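Local coordinates for extracellular solute-binding protein family 5 (Brucella melitensis, PDB 4ONY) that probably captures peptides or similar solutes in the periplasm and delivers them to an ABC transporter of the inner membrane, at residues T139-T144 with I197-F202; V83-M88 with S100-K105. All blocks are in the same frame, centred on the assembly; numbering follows the deposited sequence.

Contact 1: residues T139-T144 with I197-F202; sequences TYDILT and INRDTF
Two nitrogens of R199 grip the carboxylate of D141 end-on, one to each oxygen: NH1 of R199 lies 2.8 Å from OD2 of D141, and NH2 of R199 lies 3.1 Å from OD1 of D141, the latter bond nearly straight at 172°. Both oxygens lie close to the guanidinium plane, yet the nitrogens approach from above the carboxylate plane, the two planes being turned 50° apart. The arginine reaches this far because its chain is stretched from CG to NE, with CG anti to the backbone N (chi1 -162°). NH2 also forms a salt bridge with E145, one helical turn beyond D141, so two acidic groups share the guanidinium and probably hold it in place and offset its charge.

Beside this ion pair, I142 drives its CD1 into the loop. The methyl sits over the face of the F202 ring in a CH-pi contact, 4.0 Å from the ring centroid, while CG of R199 is 3.9 Å from CD1 of I142 and CG2 of I197 is 4.1 Å from that same methyl. L143 adds CD2, which comes obliquely to CZ of F202 at 4.2 Å. Within the loop, N198 OD1 accepts from the backbone N of T201 in an Asx motif that closes the turn holding R199.

The contact joins the loop between helix 181-187 and strand 216-222 to helix 133-146. K146 of that helix bonds to the carbonyl oxygens of R199 and F202, and Y140 meets F171 of strand 168-173 edge-to-face.

Contact 2: residues V83-M88 with S100-K105; sequences VYQTLM and SLLAEK
The contact belongs to an antiparallel sheet, in which M88 and S100 form a non-hydrogen-bonded pair where strand 88-90 meets strand 97-108. Just before it, the carbonyl oxygen of L87 takes a bond from A103 N at 2.9 Å, in the carbonyl plane and on a lone pair, and a weak one from L101 N at 3.3 Å. The chain at L101-L102 thus curls around one oxygen. CB of A103 packs 4.0 Å from CB of L87.

On the loop side, L101 and L102 lie across Q85 at about right angles. CD2 of L101 touches CB of Q85 at 3.9 Å and T86 O at 3.6 Å; CD2 of L102 is 3.8 Å from OE1 of Q85. The amide of Q85 is buried but satisfied: S213 and W236 bond to OE1, and Y235 to NE2. T86 turns OG1 between its backbone N and carbonyl carbon (chi1 55°), where it donates to M88 O at 2.6 Å.

F117 of strand 114-119 touches L87, M88 and A103, and the backbone of M88 is bonded to A186 of helix 181-187.

Contact 2 closes in the chain before contact 1 opens, and the two lie on the same side of the chain's centre, their own centres about 19 Å apart. They do not touch, although their nearest atoms are about 5 Å from each other. Strands 114-119 and 168-173 are neighbours in one antiparallel sheet, one packing on contact 2 and the other on the helix that carries contact 1. L192, in the loop after helix 181-187, hydrogen-bonds through its N to T139 OG1 and touches Y84, so it bridges residues 139-144 and 83-88 beside the two contacts. Neither contact includes any residue of the pocket holding 1-ethoxy-2-(2-ethoxyethoxy)ethane, formed by Q222, Q225, R226, Y256 and Y257.

Contact 1: residues T139-T144 with I197-F202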
ATOM      1  N   THR A 139      14.790 -19.910 -12.875  1.00 18.99           N
ATOM      2  CA  THR A 139      13.854 -18.805 -12.607  1.00 18.10           C
ATOM      3  C   THR A 139      14.457 -17.455 -12.945  1.00 17.56           C
ATOM      4  O   THR A 139      13.823 -16.650 -13.628  1.00 16.59           O
ATOM      5  CB  THR A 139      13.364 -18.797 -11.129  1.00 17.84           C
ATOM      6  OG1 THR A 139      12.630 -19.997 -10.834  1.00 18.21           O
ATOM      7  CG2 THR A 139      12.460 -17.615 -10.876  1.00 17.59           C
ATOM      8  N   TYR A 140      15.681 -17.197 -12.473  1.00 17.85           N
ATOM      9  CA  TYR A 140      16.337 -15.883 -12.731  1.00 18.63           C
ATOM     10  C   TYR A 140      16.720 -15.743 -14.212  1.00 19.89           C
ATOM     11  O   TYR A 140      16.646 -14.633 -14.791  1.00 20.48           O
ATOM     12  CB  TYR A 140      17.512 -15.613 -11.770  1.00 18.44           C
ATOM     13  CG  TYR A 140      16.954 -15.269 -10.417  1.00 17.88           C
ATOM     14  CD1 TYR A 140      16.494 -16.253  -9.572  1.00 17.86           C
ATOM     15  CD2 TYR A 140      16.787 -13.941 -10.027  1.00 17.92           C
ATOM     16  CE1 TYR A 140      15.886 -15.939  -8.359  1.00 17.79           C
ATOM     17  CE2 TYR A 140      16.190 -13.610  -8.823  1.00 17.79           C
ATOM     18  CZ  TYR A 140      15.737 -14.607  -7.975  1.00 17.75           C
ATOM     19  OH  TYR A 140      15.107 -14.277  -6.765  1.00 17.66           O
ATOM     20  N   ASP A 141      17.124 -16.852 -14.814  1.00 20.58           N
ATOM     21  CA  ASP A 141      17.394 -16.885 -16.266  1.00 22.48           C
ATOM     22  C   ASP A 141      16.112 -16.478 -17.079  1.00 21.59           C
ATOM     23  O   ASP A 141      16.092 -15.428 -17.765  1.00 20.77           O
ATOM     24  CB  ASP A 141      17.897 -18.291 -16.646  1.00 24.32           C
ATOM     25  CG  ASP A 141      18.169 -18.445 -18.139  1.00 26.87           C
ATOM     26  OD1 ASP A 141      18.280 -17.448 -18.850  1.00 29.06           O
ATOM     27  OD2 ASP A 141      18.231 -19.584 -18.598  1.00 29.71           O
ATOM     28  N   ILE A 142      15.033 -17.246 -16.927  1.00 20.20           N
ATOM     29  CA  ILE A 142      13.875 -17.020 -17.760  1.00 19.98           C
ATOM     30  C   ILE A 142      13.142 -15.704 -17.479  1.00 19.85           C
ATOM     31  O   ILE A 142      12.646 -15.090 -18.401  1.00 19.96           O
ATOM     32  CB  ILE A 142      12.893 -18.213 -17.748  1.00 20.42           C
ATOM     33  CG1 ILE A 142      11.903 -18.087 -18.908  1.00 21.12           C
ATOM     34  CG2 ILE A 142      12.129 -18.316 -16.444  1.00 19.30           C
ATOM     35  CD1 ILE A 142      10.985 -19.286 -19.046  1.00 21.83           C
ATOM     36  N   LEU A 143      13.077 -15.264 -16.222  1.00 19.59           N
ATOM     37  CA  LEU A 143      12.411 -14.014 -15.893  1.00 19.69           C
ATOM     38  C   LEU A 143      13.192 -12.792 -16.359  1.00 19.67           C
ATOM     39  O   LEU A 143      12.588 -11.804 -16.744  1.00 18.96           O
ATOM     40  CB  LEU A 143      12.135 -13.904 -14.406  1.00 19.78           C
ATOM     41  CG  LEU A 143      11.070 -14.843 -13.879  1.00 20.27           C
ATOM     42  CD1 LEU A 143      10.927 -14.621 -12.396  1.00 21.18           C
ATOM     43  CD2 LEU A 143       9.727 -14.529 -14.557  1.00 21.26           C
ATOM     44  N   THR A 144      14.512 -12.870 -16.325  1.00 19.36           N
ATOM     45  CA  THR A 144      15.337 -11.853 -16.898  1.00 20.30           C
ATOM     46  C   THR A 144      15.114 -11.749 -18.418  1.00 21.41           C
ATOM     47  O   THR A 144      14.921 -10.665 -18.962  1.00 20.52           O
ATOM     48  CB  THR A 144      16.818 -12.105 -16.573  1.00 21.05           C
ATOM     49  OG1 THR A 144      16.978 -12.133 -15.138  1.00 21.20           O
ATOM     50  CG2 THR A 144      17.687 -10.989 -17.158  1.00 21.39           C
ATOM     51  N   ILE A 197       7.796 -25.967 -17.446  1.00 25.00           N
ATOM     52  CA  ILE A 197       7.578 -24.785 -18.258  1.00 24.08           C
ATOM     53  C   ILE A 197       8.189 -25.015 -19.650  1.00 24.27           C
ATOM     54  O   ILE A 197       9.343 -25.388 -19.776  1.00 23.25           O
ATOM     55  CB  ILE A 197       8.166 -23.542 -17.577  1.00 22.91           C
ATOM     56  CG1 ILE A 197       7.225 -23.081 -16.484  1.00 22.66           C
ATOM     57  CG2 ILE A 197       8.353 -22.402 -18.566  1.00 23.13           C
ATOM     58  CD1 ILE A 197       7.839 -22.130 -15.490  1.00 22.02           C
ATOM     59  N   ASN A 198       7.405 -24.760 -20.672  1.00 24.82           N
ATOM     60  CA  ASN A 198       7.914 -24.716 -22.063  1.00 26.18           C
ATOM     61  C   ASN A 198       8.422 -23.319 -22.271  1.00 25.18           C
ATOM     62  O   ASN A 198       7.653 -22.380 -22.350  1.00 24.02           O
ATOM     63  CB  ASN A 198       6.812 -25.019 -23.089  1.00 26.96           C
ATOM     64  CG  ASN A 198       7.295 -24.935 -24.542  1.00 29.06           C
ATOM     65  OD1 ASN A 198       8.175 -24.159 -24.910  1.00 29.31           O
ATOM     66  ND2 ASN A 198       6.706 -25.760 -25.378  1.00 31.03           N
ATOM     67  N   ARG A 199       9.722 -23.204 -22.392  1.00 25.61           N
ATOM     68  CA  ARG A 199      10.356 -21.928 -22.505  1.00 27.20           C
ATOM     69  C   ARG A 199       9.931 -21.126 -23.729  1.00 26.80           C
ATOM     70  O   ARG A 199       9.879 -19.890 -23.685  1.00 24.46           O
ATOM     71  CB  ARG A 199      11.859 -22.131 -22.516  1.00 30.32           C
ATOM     72  CG  ARG A 199      12.604 -20.862 -22.201  1.00 34.01           C
ATOM     73  CD  ARG A 199      14.084 -21.127 -22.091  1.00 37.96           C
ATOM     74  NE  ARG A 199      14.752 -19.838 -21.930  1.00 41.25           N
ATOM     75  CZ  ARG A 199      15.610 -19.542 -20.955  1.00 40.20           C
ATOM     76  NH1 ARG A 199      15.999 -20.468 -20.087  1.00 39.22           N
ATOM     77  NH2 ARG A 199      16.123 -18.316 -20.894  1.00 38.58           N
ATOM     78  N   ASP A 200       9.686 -21.826 -24.829  1.00 27.00           N
ATOM     79  CA  ASP A 200       9.314 -21.155 -26.065  1.00 27.63           C
ATOM     80  C   ASP A 200       7.956 -20.518 -25.905  1.00 25.90           C
ATOM     81  O   ASP A 200       7.762 -19.418 -26.396  1.00 25.05           O
ATOM     82  CB  ASP A 200       9.267 -22.108 -27.237  1.00 30.61           C
ATOM     83  CG  ASP A 200      10.627 -22.651 -27.584  1.00 33.50           C
ATOM     84  OD1 ASP A 200      11.623 -21.980 -27.262  1.00 34.73           O
ATOM     85  OD2 ASP A 200      10.698 -23.762 -28.163  1.00 39.84           O
ATOM     86  N   THR A 201       7.035 -21.149 -25.174  1.00 24.38           N
ATOM     87  CA  THR A 201       5.719 -20.514 -25.008  1.00 24.00           C
ATOM     88  C   THR A 201       5.553 -19.661 -23.757  1.00 22.47           C
ATOM     89  O   THR A 201       4.550 -18.983 -23.626  1.00 22.54           O
ATOM     90  CB  THR A 201       4.554 -21.522 -25.121  1.00 24.77           C
ATOM     91  OG1 THR A 201       4.641 -22.447 -24.069  1.00 24.49           O
ATOM     92  CG2 THR A 201       4.589 -22.263 -26.504  1.00 26.38           C
ATOM     93  N   PHE A 202       6.509 -19.680 -22.838  1.00 21.32           N
ATOM     94  CA  PHE A 202       6.423 -18.848 -21.648  1.00 20.40           C
ATOM     95  C   PHE A 202       6.399 -17.402 -22.105  1.00 20.27           C
ATOM     96  O   PHE A 202       7.257 -16.953 -22.891  1.00 20.02           O
ATOM     97  CB  PHE A 202       7.606 -19.102 -20.738  1.00 20.17           C
ATOM     98  CG  PHE A 202       7.537 -18.351 -19.421  1.00 19.56           C
ATOM     99  CD1 PHE A 202       6.952 -18.923 -18.333  1.00 19.25           C
ATOM    100  CD2 PHE A 202       8.068 -17.073 -19.289  1.00 19.15           C
ATOM    101  CE1 PHE A 202       6.887 -18.265 -17.121  1.00 18.54           C
ATOM    102  CE2 PHE A 202       8.015 -16.412 -18.064  1.00 19.19           C
ATOM    103  CZ  PHE A 202       7.426 -17.015 -16.978  1.00 18.09           C
TER

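Contact 2: residues V83-M88 with S100-K105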
ATOM      1  N   VAL A  83      -0.185 -20.161  -5.426  1.00 18.42           N
ATOM      2  CA  VAL A  83       0.396 -21.121  -6.362  1.00 17.45           C
ATOM      3  C   VAL A  83       1.921 -20.978  -6.429  1.00 16.16           C
ATOM      4  O   VAL A  83       2.649 -21.934  -6.198  1.00 15.71           O
ATOM      5  CB  VAL A  83      -0.220 -20.966  -7.762  1.00 17.73           C
ATOM      6  CG1 VAL A  83       0.472 -21.862  -8.776  1.00 17.57           C
ATOM      7  CG2 VAL A  83      -1.713 -21.297  -7.686  1.00 18.36           C
ATOM      8  N   TYR A  84       2.390 -19.780  -6.748  1.00 14.98           N
ATOM      9  CA  TYR A  84       3.797 -19.518  -6.819  1.00 15.14           C
ATOM     10  C   TYR A  84       4.301 -18.965  -5.493  1.00 15.39           C
ATOM     11  O   TYR A  84       3.766 -17.971  -4.986  1.00 15.37           O
ATOM     12  CB  TYR A  84       4.056 -18.511  -7.918  1.00 15.11           C
ATOM     13  CG  TYR A  84       3.776 -19.073  -9.320  1.00 14.81           C
ATOM     14  CD1 TYR A  84       4.602 -20.030  -9.885  1.00 15.06           C
ATOM     15  CD2 TYR A  84       2.704 -18.600 -10.075  1.00 14.40           C
ATOM     16  CE1 TYR A  84       4.349 -20.557 -11.161  1.00 15.33           C
ATOM     17  CE2 TYR A  84       2.460 -19.091 -11.350  1.00 15.02           C
ATOM     18  CZ  TYR A  84       3.283 -20.061 -11.887  1.00 15.47           C
ATOM     19  OH  TYR A  84       3.053 -20.520 -13.142  1.00 16.48           O
ATOM     20  N   GLN A  85       5.360 -19.578  -4.965  1.00 15.20           N
ATOM     21  CA  GLN A  85       5.920 -19.183  -3.685  1.00 14.59           C
ATOM     22  C   GLN A  85       7.251 -18.503  -3.837  1.00 14.67           C
ATOM     23  O   GLN A  85       7.909 -18.585  -4.869  1.00 15.16           O
ATOM     24  CB  GLN A  85       6.092 -20.396  -2.806  1.00 14.82           C
ATOM     25  CG  GLN A  85       4.804 -21.116  -2.511  1.00 14.54           C
ATOM     26  CD  GLN A  85       4.997 -22.279  -1.557  1.00 14.77           C
ATOM     27  OE1 GLN A  85       5.799 -23.157  -1.795  1.00 14.65           O
ATOM     28  NE2 GLN A  85       4.230 -22.273  -0.461  1.00 14.71           N
ATOM     29  N   THR A  86       7.622 -17.814  -2.778  1.00 14.78           N
ATOM     30  CA  THR A  86       8.892 -17.118  -2.672  1.00 14.75           C
ATOM     31  C   THR A  86       9.840 -17.924  -1.763  1.00 14.48           C
ATOM     32  O   THR A  86       9.422 -18.902  -1.107  1.00 14.26           O
ATOM     33  CB  THR A  86       8.677 -15.753  -2.027  1.00 14.64           C
ATOM     34  OG1 THR A  86       8.010 -15.955  -0.778  1.00 14.95           O
ATOM     35  CG2 THR A  86       7.846 -14.910  -2.931  1.00 14.79           C
ATOM     36  N   LEU A  87      11.099 -17.504  -1.709  1.00 14.18           N
ATOM     37  CA  LEU A  87      12.043 -18.200  -0.862  1.00 14.55           C
ATOM     38  C   LEU A  87      11.670 -18.041   0.595  1.00 14.52           C
ATOM     39  O   LEU A  87      11.829 -18.967   1.400  1.00 14.36           O
ATOM     40  CB  LEU A  87      13.456 -17.705  -1.121  1.00 14.93           C
ATOM     41  CG  LEU A  87      13.964 -18.178  -2.497  1.00 15.14           C
ATOM     42  CD1 LEU A  87      15.115 -17.302  -2.985  1.00 15.63           C
ATOM     43  CD2 LEU A  87      14.443 -19.633  -2.451  1.00 15.47           C
ATOM     44  N   MET A  88      11.200 -16.846   0.954  1.00 14.38           N
ATOM     45  CA  MET A  88      10.852 -16.545   2.369  1.00 14.55           C
ATOM     46  C   MET A  88       9.528 -15.817   2.402  1.00 14.49           C
ATOM     47  O   MET A  88       9.153 -15.159   1.408  1.00 13.58           O
ATOM     48  CB  MET A  88      11.946 -15.707   3.027  1.00 15.31           C
ATOM     49  CG  MET A  88      13.316 -16.394   3.009  1.00 16.23           C
ATOM     50  SD  MET A  88      14.585 -15.528   3.944  1.00 17.31           S
ATOM     51  CE  MET A  88      13.999 -15.853   5.604  1.00 17.27           C
ATOM     52  N   SER A 100      11.206 -18.387   7.073  1.00 15.53           N
ATOM     53  CA  SER A 100      11.476 -19.514   6.172  1.00 16.52           C
ATOM     54  C   SER A 100      10.233 -19.970   5.376  1.00 16.39           C
ATOM     55  O   SER A 100       9.116 -19.978   5.888  1.00 16.28           O
ATOM     56  CB  SER A 100      12.056 -20.685   6.953  1.00 17.22           C
ATOM     57  OG  SER A 100      13.300 -20.297   7.534  1.00 17.90           O
ATOM     58  N   LEU A 101      10.416 -20.243   4.094  1.00 15.68           N
ATOM     59  CA  LEU A 101       9.353 -20.918   3.284  1.00 15.57           C
ATOM     60  C   LEU A 101      10.098 -21.910   2.386  1.00 15.78           C
ATOM     61  O   LEU A 101      10.661 -22.888   2.919  1.00 16.35           O
ATOM     62  CB  LEU A 101       8.498 -19.916   2.531  1.00 14.67           C
ATOM     63  CG  LEU A 101       7.264 -20.468   1.814  1.00 14.64           C
ATOM     64  CD1 LEU A 101       6.314 -21.081   2.829  1.00 14.46           C
ATOM     65  CD2 LEU A 101       6.570 -19.372   0.974  1.00 14.03           C
ATOM     66  N   LEU A 102      10.250 -21.628   1.088  1.00 15.22           N
ATOM     67  CA  LEU A 102      11.024 -22.574   0.256  1.00 15.82           C
ATOM     68  C   LEU A 102      12.476 -22.685   0.738  1.00 15.97           C
ATOM     69  O   LEU A 102      13.067 -23.781   0.701  1.00 16.07           O
ATOM     70  CB  LEU A 102      10.966 -22.217  -1.235  1.00 15.82           C
ATOM     71  CG  LEU A 102       9.656 -22.530  -1.968  1.00 15.89           C
ATOM     72  CD1 LEU A 102       9.642 -21.910  -3.346  1.00 15.84           C
ATOM     73  CD2 LEU A 102       9.443 -24.027  -2.108  1.00 16.94           C
ATOM     74  N   ALA A 103      13.038 -21.554   1.157  1.00 15.76           N
ATOM     75  CA  ALA A 103      14.332 -21.548   1.810  1.00 17.28           C
ATOM     76  C   ALA A 103      14.158 -21.860   3.301  1.00 17.89           C
ATOM     77  O   ALA A 103      13.463 -21.145   4.015  1.00 17.35           O
ATOM     78  CB  ALA A 103      15.005 -20.204   1.622  1.00 17.81           C
ATOM     79  N   GLU A 104      14.748 -22.958   3.742  1.00 18.78           N
ATOM     80  CA  GLU A 104      14.673 -23.346   5.146  1.00 20.35           C
ATOM     81  C   GLU A 104      15.607 -22.476   5.985  1.00 20.56           C
ATOM     82  O   GLU A 104      15.304 -22.179   7.126  1.00 20.66           O
ATOM     83  CB  GLU A 104      15.052 -24.820   5.321  1.00 21.87           C
ATOM     84  CG  GLU A 104      14.804 -25.363   6.722  1.00 23.34           C
ATOM     85  CD  GLU A 104      15.068 -26.870   6.838  1.00 25.73           C
ATOM     86  OE1 GLU A 104      15.604 -27.491   5.902  1.00 25.75           O
ATOM     87  OE2 GLU A 104      14.709 -27.432   7.872  1.00 30.12           O
ATOM     88  N   LYS A 105      16.745 -22.100   5.411  1.00 21.63           N
ATOM     89  CA  LYS A 105      17.757 -21.315   6.073  1.00 23.29           C
ATOM     90  C   LYS A 105      18.281 -20.216   5.163  1.00 21.07           C
ATOM     91  O   LYS A 105      18.274 -20.342   3.965  1.00 20.77           O
ATOM     92  CB  LYS A 105      18.934 -22.202   6.492  1.00 27.43           C
ATOM     93  CG  LYS A 105      18.583 -23.294   7.484  1.00 32.84           C
ATOM     94  CD  LYS A 105      18.396 -22.686   8.875  1.00 39.15           C
ATOM     95  CE  LYS A 105      17.189 -23.232   9.660  1.00 42.73           C
ATOM     96  NZ  LYS A 105      17.536 -24.518  10.343  1.00 42.27           N
TER